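Protein CsuE (Acinetobacter baumannii, PDB 6FJY) probably serves as the tip adhesin of archaic chaperone-usher Csu pili, through which the bacterium attaches to surfaces and forms biofilm. Local coordinates at residues N44-K49 and T92-F97; S58-N61 and E66-N69; L104-R109 and V129-S134; A233-S236 and T241-K244; K244-K249 and N253-S258. All coordinates share one frame; numbering follows the deposited sequence.

Contact 1 (N44-K49 and T92-F97); sequences NMTYLK and TLVNLF
Leu-93 carries its CG anti to the backbone N (chi1 -176°), and this sends CD2 across to the strand that starts at Tyr-47. There it meets Leu-48 at the base of its side chain, with Leu-93 CD2 3.5 Å from Leu-48 CB. Leu-93 CD2 is also 4.0 Å from Thr-46 O. The side chains of Thr-46 and Leu-93 cross at about a right angle, with Thr-46 CB 4.1 Å from Leu-93 CB.

Thr-46 also meets Val-94. Thr-46 OG1 sits beside its own backbone N and lies 3.4 Å from Val-94 CG1. The methyl Thr-46 CG2 is 4.1 Å from Val-94 CG1. Leu-93 and Val-94 are consecutive residues of the short 3-10 segment 93-96, where Leu-96 N bonds to Leu-93 O at 3.1 Å. The tight turn lets the two neighbours reach Thr-46 together.

The contact packs the loop between strands 85-87 and 103-110 against the start of strand 47-54, within the Ig-like beta-sandwich part of the chain. Strand 119-136 adds to the packing through Val-135, which touches both Thr-46 and Val-94. Ser-89 OG bonds to Leu-48 N.

With no hydrogen bond between segments 44-49 and 92-97, what joins them is the fit of buried methyl and methylene groups, and the Thr-46 hydroxyl faces a valine methyl on this side.

Contact 2 (S58-N61 and E66-N69); sequences SFTN and EKLN
Phe-59 and Leu-68 exchange two backbone hydrogen bonds. Phe-59 N gives one to Leu-68 O at 2.9 Å, nearly straight at 174°. Leu-68 N returns one to Phe-59 O at 2.8 Å, more bent at 136°. A third bond runs from Asn-61 N to Glu-66 O at 2.9 Å. A close CA-H...O contact supplements them, with Lys-67 CA 3.1 Å from Phe-59 O.

On the face that bears Thr-60 and Lys-67, the two side chains lie side by side and point the same way. Thr-60 holds OG1 between its backbone N and carbonyl carbon (chi1 41°) and CG2 anti to the carbonyl carbon, which turns the methyl to the lysine. Thr-60 CG2 lies 3.5 Å from Lys-67 CG and 3.6 Å from Lys-67 CE. Ser-58 OG comes to 3.8 Å from Lys-67 CD.

This is an antiparallel beta hairpin. Ser-58 with Asn-69 and Thr-60 with Lys-67 are non-hydrogen-bonded pairs on either side of the hydrogen-bonded Phe-59 and Leu-68.

Further out, Asp-124 on the neighbouring strand 119-136 binds two hydroxyls of the first strand: OD2 bonds to Ser-58 OG and OD1 to Thr-60 OG1, which also bonds to Gln-122 O. Glu-66 OE2 bonds to Ser-117 OG. On the other face, Phe-59 and Leu-68 both pack on Tyr-121 and on Ile-175 of strand 167-184.

Contact 3 (L104-R109 and V129-S134); sequences LPFYIR and VKWFYS
Phe-106 and Trp-131 reach toward each other from opposite directions across the interior of the Ig-like beta-sandwich region. Their strands, 103-110 and 119-136, are not hydrogen-bonded here. The nearest CA pair, Leu-104 and Trp-131, is 11.4 Å apart, so the side chains alone bridge the gap.

The two aromatic groups meet at a slant. The Phe-106 ring and the six-membered ring of Trp-131 have planes at 50° and centroids 5.8 Å apart. The far corners of the rings touch: Phe-106 CZ lies 3.7 Å from Trp-131 CH2. Trp-131 has CG anti to its own carbonyl carbon (chi1 -49°), with the indole directed into the interior and its benzo end leading.

Leu-104 comes to the same end of the indole at an oblique angle. Its CD2 methyl is 3.9 Å from Trp-131 CZ3, the atom next to the one that Phe-106 meets. Leu-104 and Phe-106 therefore hold neighbouring corners of one ring. All three residues are buried.

The polar side of the indole is satisfied elsewhere, since Trp-131 NE1 bonds to Ser-169 OG. Phe-106 has a second aromatic neighbour in Tyr-50 of strand 47-54.

Trp-131 is also covered from within its own strand. Val-129, two residues earlier, places CG1 over one face of the indole, 3.4 Å above the plane and offset toward the rim.

Contact 4 (A233-S236 and T241-K244); sequences AMKS and TFLK
Phe-242 has the one aromatic ring of this contact, and Lys-235 leans against it. The aliphatic start of the lysine approaches the ring at a slant. Both CB and CG of Lys-235 lie 3.7 Å from Phe-242 CE1. With CG of Phe-242 anti to the carbonyl carbon (chi1 -67°), the ring swings across to this partner. Ala-233 is on the same face of the sheet and sets its CB 4.1 Å from Phe-242 CB.

The two strands form an antiparallel beta hairpin in the Spore Coat Protein U domain. Met-234 and Leu-243 are its hydrogen-bonded pair. Met-234 N bonds to Leu-243 O at 2.7 Å and 172°. Leu-243 N bonds back to Met-234 O at 2.9 Å. Nearer the turn, Ser-236 N bonds to Thr-241 O at 2.9 Å. Ala-233 CA adds a CA-H...O contact to Leu-243 O at 3.3 Å.

On the face opposite Phe-242, Met-234 and Leu-243 bring their CB atoms to 4.3 Å. Both side chains also touch Tyr-302 of strand 302-311. Met-234 packs on Lys-109 of the CsuC chain as well. The amine of Lys-235 bonds to Gly-239 O in the turn.

Contact 5 (K244-K249 and N253-S258); sequences KYDIFK and NDRWGS
Asp-246 and Arg-255 form the salt bridge of this contact. Arg-255 NE points at Asp-246 OD2, 2.7 Å away and nearly straight at 170°. OD2 lies in the guanidinium plane and uses its syn lone pair. The carboxylate and guanidinium planes stand 87° apart, and the bond from NE to Asp-246 OD1 is weak. The arginine is extended from CG to NE, which carries the charge back to Asp-246. Asp-246 OD1 takes Ile-247 N on its anti lone pair at 2.8 Å and pairs with Arg-232. Glu-261 pairs with Arg-255 NH1. Lys-249 NZ bonds to Arg-262 O.

Two backbone hydrogen bonds cross the contact. Lys-249 N bonds to Asp-254 O at 3.2 Å, and Trp-256 N makes a weak, long bond to Ile-247 O at 3.4 Å. They flank a single bridge between Phe-248 and Arg-255, where the loop after strand 242-249 turns back across the strand end. The touching parts run 95° apart, so no regular hairpin forms.

Two apolar contacts involve Trp-256. Lys-249 CG lies 4.0 Å from Trp-256 CB, the two side chains crossing at about a right angle. Ile-247 CG2 is 4.2 Å from Trp-256 CE3.

One ring-to-carbonyl contact remains: Phe-248 turns its ring edge to the loop, with CD2 3.5 Å from Asn-253 O.

In the fold
The contacts fall into two groups along an elongated chain. Contacts 1 to 3 belong to the N-terminal part, with contact 2 nearer the middle of the chain. Contacts 4 and 5 lie in the Spore Coat Protein U domain. The centres of contacts 1 and 4 are about 70 Å apart. Contacts 1 and 3 touch, through neighbouring strands 47-54 and 119-136, with centres about 12 Å apart. Contact 2 is about 22 Å from contact 3 between centres. Contacts 4 and 5 share Lys-244 and strand 242-249, with centres about 16 Å apart. Both also meet the chaperone CsuC, contact 5 through Tyr-245 on Val-110 of that chain.

Contact 1 (N44-K49 and T92-F97)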
# COMPACT_ATOMS: atom_id res chain seq x y z
N ASN D 44 13.45 4.33 42.47
CA ASN D 44 14.73 3.68 42.30
C ASN D 44 15.18 3.84 40.86
O ASN D 44 14.40 3.66 39.93
CB ASN D 44 14.66 2.19 42.69
CG ASN D 44 14.29 1.98 44.15
OD1 ASN D 44 14.82 2.65 45.03
ND2 ASN D 44 13.38 1.06 44.41
N MET D 45 16.45 4.20 40.71
CA MET D 45 17.02 4.46 39.40
C MET D 45 16.84 3.26 38.49
O MET D 45 17.01 2.11 38.91
CB MET D 45 18.51 4.78 39.55
CG MET D 45 19.18 5.26 38.30
SD MET D 45 18.85 6.98 37.99
CE MET D 45 20.33 7.37 37.10
N THR D 46 16.51 3.52 37.24
CA THR D 46 16.53 2.49 36.22
C THR D 46 17.86 2.63 35.49
O THR D 46 18.07 3.58 34.73
CB THR D 46 15.36 2.64 35.25
OG1 THR D 46 14.13 2.70 35.99
CG2 THR D 46 15.34 1.47 34.28
N TYR D 47 18.78 1.69 35.73
CA TYR D 47 20.05 1.70 35.03
C TYR D 47 19.89 0.98 33.70
O TYR D 47 19.33 -0.12 33.63
CB TYR D 47 21.15 1.04 35.85
CG TYR D 47 21.48 1.74 37.14
CD1 TYR D 47 22.35 2.81 37.17
CD2 TYR D 47 20.92 1.32 38.33
CE1 TYR D 47 22.65 3.45 38.37
CE2 TYR D 47 21.22 1.94 39.52
CZ TYR D 47 22.09 3.01 39.54
OH TYR D 47 22.37 3.62 40.74
N LEU D 48 20.38 1.62 32.64
CA LEU D 48 20.36 1.03 31.30
C LEU D 48 21.37 1.75 30.43
O LEU D 48 21.26 2.97 30.23
CB LEU D 48 18.97 1.12 30.69
CG LEU D 48 18.71 0.17 29.51
CD1 LEU D 48 17.23 -0.17 29.45
CD2 LEU D 48 19.16 0.78 28.19
N LYS D 49 22.36 1.01 29.94
CA LYS D 49 23.22 1.44 28.85
C LYS D 49 23.25 0.33 27.82
O LYS D 49 23.05 -0.85 28.14
CB LYS D 49 24.64 1.80 29.34
CG LYS D 49 25.64 0.66 29.35
CD LYS D 49 27.04 1.14 29.83
CE LYS D 49 28.08 0.03 29.74
NZ LYS D 49 29.39 0.37 30.37
N THR D 92 13.06 7.91 35.37
CA THR D 92 11.84 7.93 34.56
C THR D 92 11.94 7.07 33.31
O THR D 92 10.98 7.00 32.54
CB THR D 92 11.51 9.37 34.13
OG1 THR D 92 12.36 9.75 33.04
CG2 THR D 92 11.72 10.35 35.28
N LEU D 93 13.09 6.41 33.09
CA LEU D 93 13.31 5.59 31.90
C LEU D 93 12.26 4.50 31.73
O LEU D 93 12.01 4.07 30.60
CB LEU D 93 14.70 4.96 31.98
CG LEU D 93 15.14 4.14 30.78
CD1 LEU D 93 15.01 4.96 29.51
CD2 LEU D 93 16.57 3.71 30.99
N VAL D 94 11.65 4.05 32.83
CA VAL D 94 10.70 2.96 32.76
C VAL D 94 9.50 3.32 31.90
O VAL D 94 8.87 2.45 31.30
CB VAL D 94 10.27 2.52 34.17
CG1 VAL D 94 11.22 1.45 34.71
CG2 VAL D 94 10.24 3.71 35.11
N ASN D 95 9.16 4.61 31.80
CA ASN D 95 7.96 4.91 31.03
C ASN D 95 8.22 5.02 29.53
O ASN D 95 7.31 5.38 28.78
CB ASN D 95 7.24 6.15 31.59
CG ASN D 95 8.07 7.39 31.53
OD1 ASN D 95 8.82 7.63 30.59
ND2 ASN D 95 7.93 8.22 32.55
N LEU D 96 9.43 4.68 29.07
CA LEU D 96 9.68 4.45 27.65
C LEU D 96 9.30 3.05 27.20
O LEU D 96 9.18 2.80 25.99
CB LEU D 96 11.15 4.71 27.33
CG LEU D 96 11.54 6.17 27.50
CD1 LEU D 96 12.87 6.50 26.86
CD2 LEU D 96 10.41 7.11 26.98
N PHE D 97 9.12 2.12 28.13
CA PHE D 97 8.64 0.79 27.76
C PHE D 97 7.20 0.91 27.28
O PHE D 97 6.33 1.38 28.02
CB PHE D 97 8.75 -0.17 28.94
CG PHE D 97 10.15 -0.40 29.38
CD1 PHE D 97 11.03 -1.12 28.58
CD2 PHE D 97 10.61 0.09 30.60
CE1 PHE D 97 12.34 -1.33 28.98
CE2 PHE D 97 11.91 -0.13 31.01
CZ PHE D 97 12.78 -0.84 30.19

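Contact 2 (S58-N61 and E66-N69)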
# COMPACT_ATOMS: atom_id res chain seq x y z
N SER D 58 22.05 1.00 5.71
CA SER D 58 21.81 0.69 4.31
C SER D 58 20.89 -0.52 4.20
O SER D 58 21.18 -1.58 4.78
CB SER D 58 23.12 0.44 3.56
OG SER D 58 22.88 0.01 2.23
N PHE D 59 19.79 -0.36 3.47
CA PHE D 59 18.84 -1.43 3.18
C PHE D 59 18.83 -1.69 1.68
O PHE D 59 18.80 -0.74 0.89
CB PHE D 59 17.42 -1.06 3.64
CG PHE D 59 17.27 -0.92 5.13
CD1 PHE D 59 18.00 0.02 5.84
CD2 PHE D 59 16.36 -1.70 5.82
CE1 PHE D 59 17.86 0.15 7.20
CE2 PHE D 59 16.21 -1.57 7.18
CZ PHE D 59 16.95 -0.64 7.87
N THR D 60 18.84 -2.96 1.29
CA THR D 60 19.00 -3.34 -0.10
C THR D 60 17.78 -4.06 -0.65
O THR D 60 17.20 -4.92 0.03
CB THR D 60 20.21 -4.24 -0.28
OG1 THR D 60 20.26 -5.18 0.79
CG2 THR D 60 21.48 -3.42 -0.31
N ASN D 61 17.42 -3.72 -1.88
CA ASN D 61 16.48 -4.51 -2.66
C ASN D 61 17.23 -5.68 -3.28
O ASN D 61 18.19 -5.47 -4.03
CB ASN D 61 15.83 -3.64 -3.74
CG ASN D 61 14.59 -4.28 -4.35
OD1 ASN D 61 14.38 -5.49 -4.25
ND2 ASN D 61 13.76 -3.45 -4.99
N GLU D 66 19.09 -1.58 -5.80
CA GLU D 66 18.83 -0.28 -5.23
C GLU D 66 18.91 -0.35 -3.71
O GLU D 66 18.57 -1.37 -3.10
CB GLU D 66 17.45 0.24 -5.66
CG GLU D 66 17.33 0.50 -7.15
CD GLU D 66 15.90 0.82 -7.56
OE1 GLU D 66 15.59 2.02 -7.75
OE2 GLU D 66 15.10 -0.12 -7.69
N LYS D 67 19.37 0.74 -3.11
CA LYS D 67 19.64 0.77 -1.68
C LYS D 67 19.03 2.02 -1.07
O LYS D 67 19.28 3.13 -1.53
CB LYS D 67 21.15 0.74 -1.40
CG LYS D 67 21.90 -0.43 -2.02
CD LYS D 67 23.32 -0.54 -1.49
CE LYS D 67 24.06 -1.72 -2.11
NZ LYS D 67 25.05 -2.36 -1.17
N LEU D 68 18.22 1.83 -0.04
CA LEU D 68 17.73 2.94 0.76
C LEU D 68 18.71 3.20 1.89
O LEU D 68 19.45 2.31 2.33
CB LEU D 68 16.35 2.64 1.34
CG LEU D 68 15.13 2.74 0.43
CD1 LEU D 68 13.94 2.16 1.14
CD2 LEU D 68 14.88 4.20 0.05
N ASN D 69 18.70 4.44 2.39
CA ASN D 69 19.54 4.84 3.50
C ASN D 69 18.64 5.31 4.63
O ASN D 69 17.84 6.23 4.46
CB ASN D 69 20.53 5.92 3.09
CG ASN D 69 21.57 5.40 2.12
OD1 ASN D 69 21.78 5.95 1.04
ND2 ASN D 69 22.23 4.30 2.51

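Contact 3 (L104-R109 and V129-S134)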
# COMPACT_ATOMS: atom_id res chain seq x y z
N LEU D 104 11.05 -1.74 24.53
CA LEU D 104 11.81 -0.51 24.44
C LEU D 104 11.95 -0.17 22.96
O LEU D 104 12.47 -0.99 22.20
CB LEU D 104 13.17 -0.65 25.09
CG LEU D 104 13.90 0.68 25.23
CD1 LEU D 104 13.12 1.64 26.11
CD2 LEU D 104 15.27 0.43 25.78
N PRO D 105 11.44 0.98 22.51
CA PRO D 105 11.40 1.25 21.08
C PRO D 105 12.63 1.99 20.58
O PRO D 105 13.20 2.85 21.25
CB PRO D 105 10.16 2.13 20.93
CG PRO D 105 10.10 2.87 22.21
CD PRO D 105 10.60 1.93 23.27
N PHE D 106 13.06 1.60 19.39
CA PHE D 106 13.95 2.38 18.54
C PHE D 106 13.15 2.86 17.33
O PHE D 106 12.02 2.43 17.09
CB PHE D 106 15.16 1.55 18.09
CG PHE D 106 16.26 1.43 19.12
CD1 PHE D 106 16.06 1.81 20.43
CD2 PHE D 106 17.50 0.94 18.75
CE1 PHE D 106 17.08 1.70 21.37
CE2 PHE D 106 18.53 0.83 19.68
CZ PHE D 106 18.32 1.21 20.99
N TYR D 107 13.76 3.74 16.55
CA TYR D 107 13.06 4.40 15.46
C TYR D 107 13.92 4.35 14.21
O TYR D 107 15.13 4.54 14.26
CB TYR D 107 12.71 5.86 15.83
CG TYR D 107 11.83 5.98 17.06
CD1 TYR D 107 10.44 5.95 16.96
CD2 TYR D 107 12.39 6.10 18.33
CE1 TYR D 107 9.64 6.04 18.09
CE2 TYR D 107 11.60 6.19 19.47
CZ TYR D 107 10.23 6.16 19.34
OH TYR D 107 9.44 6.25 20.47
N ILE D 108 13.26 4.09 13.08
CA ILE D 108 13.87 4.21 11.77
C ILE D 108 13.49 5.55 11.16
O ILE D 108 12.30 5.92 11.13
CB ILE D 108 13.46 3.05 10.84
CG1 ILE D 108 13.90 1.71 11.43
CG2 ILE D 108 14.06 3.24 9.47
CD1 ILE D 108 13.65 0.54 10.51
N ARG D 109 14.48 6.27 10.68
CA ARG D 109 14.30 7.53 9.97
C ARG D 109 14.77 7.33 8.53
O ARG D 109 15.96 7.08 8.29
CB ARG D 109 15.08 8.66 10.65
CG ARG D 109 14.84 10.04 10.03
CD ARG D 109 15.59 11.14 10.78
NE ARG D 109 15.07 11.35 12.13
CZ ARG D 109 15.66 12.11 13.05
NH1 ARG D 109 16.80 12.74 12.77
NH2 ARG D 109 15.11 12.26 14.25
N VAL D 129 22.51 -5.64 19.65
CA VAL D 129 22.75 -4.71 20.74
C VAL D 129 23.07 -5.50 22.00
O VAL D 129 22.41 -6.49 22.32
CB VAL D 129 21.55 -3.77 20.97
CG1 VAL D 129 21.85 -2.78 22.08
CG2 VAL D 129 21.20 -3.03 19.69
N LYS D 130 24.10 -5.05 22.71
CA LYS D 130 24.41 -5.54 24.04
C LYS D 130 23.80 -4.58 25.05
O LYS D 130 24.09 -3.38 25.02
CB LYS D 130 25.92 -5.67 24.25
CG LYS D 130 26.31 -6.44 25.52
CD LYS D 130 27.81 -6.73 25.55
CE LYS D 130 28.25 -7.64 24.41
NZ LYS D 130 27.98 -9.08 24.70
N TRP D 131 22.95 -5.12 25.92
CA TRP D 131 22.24 -4.35 26.93
C TRP D 131 22.79 -4.66 28.31
O TRP D 131 23.08 -5.82 28.63
CB TRP D 131 20.74 -4.67 26.90
CG TRP D 131 20.14 -4.61 25.54
CD1 TRP D 131 20.10 -5.61 24.62
CD2 TRP D 131 19.49 -3.48 24.94
NE1 TRP D 131 19.46 -5.18 23.48
CE2 TRP D 131 19.07 -3.88 23.66
CE3 TRP D 131 19.21 -2.18 25.38
CZ2 TRP D 131 18.40 -3.01 22.80
CZ3 TRP D 131 18.53 -1.33 24.52
CH2 TRP D 131 18.14 -1.75 23.25
N PHE D 132 22.92 -3.62 29.13
CA PHE D 132 23.28 -3.72 30.53
C PHE D 132 22.19 -2.98 31.30
O PHE D 132 22.10 -1.75 31.20
CB PHE D 132 24.66 -3.11 30.80
CG PHE D 132 25.76 -3.62 29.88
CD1 PHE D 132 25.88 -3.15 28.58
CD2 PHE D 132 26.69 -4.55 30.34
CE1 PHE D 132 26.89 -3.61 27.74
CE2 PHE D 132 27.71 -5.01 29.52
CZ PHE D 132 27.81 -4.54 28.22
N TYR D 133 21.36 -3.71 32.03
CA TYR D 133 20.19 -3.10 32.65
C TYR D 133 19.99 -3.59 34.08
O TYR D 133 20.40 -4.69 34.44
CB TYR D 133 18.90 -3.38 31.84
CG TYR D 133 18.60 -4.84 31.63
CD1 TYR D 133 17.83 -5.55 32.55
CD2 TYR D 133 19.08 -5.51 30.51
CE1 TYR D 133 17.55 -6.89 32.36
CE2 TYR D 133 18.81 -6.86 30.31
CZ TYR D 133 18.05 -7.54 31.24
OH TYR D 133 17.78 -8.87 31.04
N SER D 134 19.36 -2.73 34.89
CA SER D 134 18.85 -3.09 36.21
C SER D 134 17.58 -2.28 36.43
O SER D 134 17.64 -1.10 36.79
CB SER D 134 19.87 -2.82 37.31
OG SER D 134 19.32 -3.18 38.56

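Contact 4 (A233-S236 and T241-K244)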
# COMPACT_ATOMS: atom_id res chain seq x y z
N ALA D 233 -24.23 14.36 -21.22
CA ALA D 233 -24.91 15.64 -21.36
C ALA D 233 -24.66 16.45 -20.09
O ALA D 233 -24.49 15.90 -19.00
CB ALA D 233 -26.41 15.46 -21.62
N MET D 234 -24.63 17.77 -20.26
CA MET D 234 -24.50 18.70 -19.15
C MET D 234 -25.89 19.20 -18.80
O MET D 234 -26.56 19.82 -19.63
CB MET D 234 -23.58 19.87 -19.51
CG MET D 234 -22.18 19.44 -19.86
SD MET D 234 -21.39 20.52 -21.05
CE MET D 234 -20.85 21.79 -19.94
N LYS D 235 -26.33 18.92 -17.58
CA LYS D 235 -27.65 19.35 -17.17
C LYS D 235 -27.60 20.82 -16.79
O LYS D 235 -26.59 21.32 -16.28
CB LYS D 235 -28.16 18.51 -16.00
CG LYS D 235 -29.56 18.85 -15.52
CD LYS D 235 -29.85 18.15 -14.20
CE LYS D 235 -30.67 19.02 -13.25
NZ LYS D 235 -32.01 19.35 -13.80
N SER D 236 -28.69 21.53 -17.07
CA SER D 236 -28.79 22.93 -16.69
C SER D 236 -28.88 23.06 -15.17
O SER D 236 -29.36 22.15 -14.47
CB SER D 236 -30.02 23.57 -17.32
OG SER D 236 -31.19 23.05 -16.73
N THR D 241 -33.13 21.25 -18.87
CA THR D 241 -32.45 21.33 -20.15
C THR D 241 -31.15 20.53 -20.10
O THR D 241 -30.51 20.41 -19.06
CB THR D 241 -32.13 22.79 -20.50
OG1 THR D 241 -33.19 23.63 -20.04
CG2 THR D 241 -31.98 22.95 -22.00
N PHE D 242 -30.78 19.99 -21.25
CA PHE D 242 -29.56 19.20 -21.38
C PHE D 242 -28.74 19.69 -22.57
O PHE D 242 -29.29 20.00 -23.63
CB PHE D 242 -29.88 17.72 -21.55
CG PHE D 242 -30.49 17.10 -20.33
CD1 PHE D 242 -29.71 16.81 -19.22
CD2 PHE D 242 -31.84 16.80 -20.30
CE1 PHE D 242 -30.27 16.24 -18.11
CE2 PHE D 242 -32.40 16.22 -19.18
CZ PHE D 242 -31.61 15.94 -18.08
N LEU D 243 -27.43 19.73 -22.38
CA LEU D 243 -26.47 20.08 -23.42
C LEU D 243 -25.57 18.86 -23.64
O LEU D 243 -24.68 18.59 -22.84
CB LEU D 243 -25.67 21.31 -23.02
CG LEU D 243 -24.57 21.72 -24.00
CD1 LEU D 243 -25.15 21.86 -25.39
CD2 LEU D 243 -23.95 23.03 -23.55
N LYS D 244 -25.82 18.13 -24.73
CA LYS D 244 -25.09 16.90 -24.99
C LYS D 244 -23.63 17.20 -25.34
O LYS D 244 -23.33 18.21 -25.98
CB LYS D 244 -25.75 16.13 -26.13
CG LYS D 244 -27.16 15.65 -25.83
CD LYS D 244 -27.85 15.08 -27.06
CE LYS D 244 -29.29 14.69 -26.75
NZ LYS D 244 -30.03 14.18 -27.94

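Contact 5 (K244-K249 and N253-S258)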
# COMPACT_ATOMS: atom_id res chain seq x y z
N LYS D 244 -25.82 18.13 -24.73
CA LYS D 244 -25.09 16.90 -24.99
C LYS D 244 -23.63 17.20 -25.34
O LYS D 244 -23.33 18.21 -25.98
CB LYS D 244 -25.75 16.13 -26.13
CG LYS D 244 -27.16 15.65 -25.83
CD LYS D 244 -27.85 15.08 -27.06
CE LYS D 244 -29.29 14.69 -26.75
NZ LYS D 244 -30.03 14.18 -27.94
N TYR D 245 -22.73 16.31 -24.93
CA TYR D 245 -21.31 16.49 -25.21
C TYR D 245 -20.63 15.13 -25.24
O TYR D 245 -21.25 14.09 -24.98
CB TYR D 245 -20.67 17.42 -24.18
CG TYR D 245 -20.45 16.77 -22.84
CD1 TYR D 245 -21.47 16.72 -21.90
CD2 TYR D 245 -19.23 16.19 -22.52
CE1 TYR D 245 -21.27 16.12 -20.68
CE2 TYR D 245 -19.03 15.59 -21.30
CZ TYR D 245 -20.05 15.55 -20.38
OH TYR D 245 -19.86 14.95 -19.17
N ASP D 246 -19.34 15.14 -25.55
CA ASP D 246 -18.51 13.94 -25.38
C ASP D 246 -17.08 14.38 -25.13
O ASP D 246 -16.74 15.57 -25.16
CB ASP D 246 -18.61 13.00 -26.59
CG ASP D 246 -18.59 11.52 -26.19
OD1 ASP D 246 -17.61 11.08 -25.55
OD2 ASP D 246 -19.56 10.79 -26.50
N ILE D 247 -16.23 13.39 -24.86
CA ILE D 247 -14.82 13.59 -24.57
C ILE D 247 -14.02 12.70 -25.51
O ILE D 247 -14.39 11.55 -25.75
CB ILE D 247 -14.49 13.25 -23.10
CG1 ILE D 247 -15.25 14.15 -22.13
CG2 ILE D 247 -13.00 13.36 -22.84
CD1 ILE D 247 -15.08 13.72 -20.70
N PHE D 248 -12.92 13.23 -26.04
CA PHE D 248 -12.15 12.52 -27.05
C PHE D 248 -10.67 12.51 -26.68
O PHE D 248 -10.13 13.52 -26.23
CB PHE D 248 -12.38 13.14 -28.43
CG PHE D 248 -13.80 13.01 -28.91
CD1 PHE D 248 -14.70 14.04 -28.75
CD2 PHE D 248 -14.25 11.82 -29.45
CE1 PHE D 248 -16.02 13.90 -29.16
CE2 PHE D 248 -15.55 11.67 -29.86
CZ PHE D 248 -16.44 12.71 -29.72
N LYS D 249 -10.03 11.35 -26.89
CA LYS D 249 -8.60 11.21 -26.64
C LYS D 249 -7.81 12.11 -27.58
O LYS D 249 -8.08 12.16 -28.78
CB LYS D 249 -8.16 9.75 -26.83
CG LYS D 249 -8.97 8.68 -26.09
CD LYS D 249 -8.35 7.29 -26.30
CE LYS D 249 -9.33 6.17 -25.97
NZ LYS D 249 -8.77 4.80 -26.22
N ASN D 253 -10.84 11.19 -32.79
CA ASN D 253 -12.24 10.81 -32.71
C ASN D 253 -12.47 9.58 -31.84
O ASN D 253 -13.62 9.16 -31.68
CB ASN D 253 -12.81 10.54 -34.11
CG ASN D 253 -12.98 11.80 -34.94
OD1 ASN D 253 -13.15 12.89 -34.41
ND2 ASN D 253 -12.94 11.65 -36.26
N ASP D 254 -11.41 8.98 -31.30
CA ASP D 254 -11.57 7.84 -30.41
C ASP D 254 -12.26 8.29 -29.14
O ASP D 254 -11.79 9.22 -28.46
CB ASP D 254 -10.22 7.21 -30.10
CG ASP D 254 -9.70 6.35 -31.22
OD1 ASP D 254 -10.45 6.15 -32.20
OD2 ASP D 254 -8.55 5.88 -31.12
N ARG D 255 -13.38 7.66 -28.80
CA ARG D 255 -14.10 8.04 -27.59
C ARG D 255 -13.39 7.50 -26.34
O ARG D 255 -12.93 6.36 -26.32
CB ARG D 255 -15.53 7.52 -27.66
CG ARG D 255 -16.41 8.19 -26.65
CD ARG D 255 -17.83 7.70 -26.71
NE ARG D 255 -18.64 8.39 -25.71
CZ ARG D 255 -18.99 7.86 -24.54
NH1 ARG D 255 -18.62 6.62 -24.26
NH2 ARG D 255 -19.72 8.55 -23.68
N TRP D 256 -13.28 8.35 -25.31
CA TRP D 256 -12.73 7.98 -24.01
C TRP D 256 -13.91 7.66 -23.09
O TRP D 256 -14.58 8.57 -22.60
CB TRP D 256 -11.87 9.10 -23.42
CG TRP D 256 -11.06 8.71 -22.26
CD1 TRP D 256 -10.99 7.47 -21.68
CD2 TRP D 256 -10.17 9.55 -21.52
NE1 TRP D 256 -10.11 7.50 -20.63
CE2 TRP D 256 -9.59 8.76 -20.51
CE3 TRP D 256 -9.80 10.90 -21.63
CZ2 TRP D 256 -8.67 9.28 -19.60
CZ3 TRP D 256 -8.88 11.41 -20.72
CH2 TRP D 256 -8.33 10.60 -19.72
N GLY D 257 -14.17 6.37 -22.90
CA GLY D 257 -15.22 5.89 -22.03
C GLY D 257 -14.68 4.78 -21.16
O GLY D 257 -13.57 4.86 -20.63
N SER D 258 -15.48 3.72 -21.02
CA SER D 258 -15.09 2.53 -20.29
C SER D 258 -15.06 1.33 -21.24
O SER D 258 -15.23 1.47 -22.45
CB SER D 258 -16.05 2.27 -19.12
OG SER D 258 -17.37 2.03 -19.58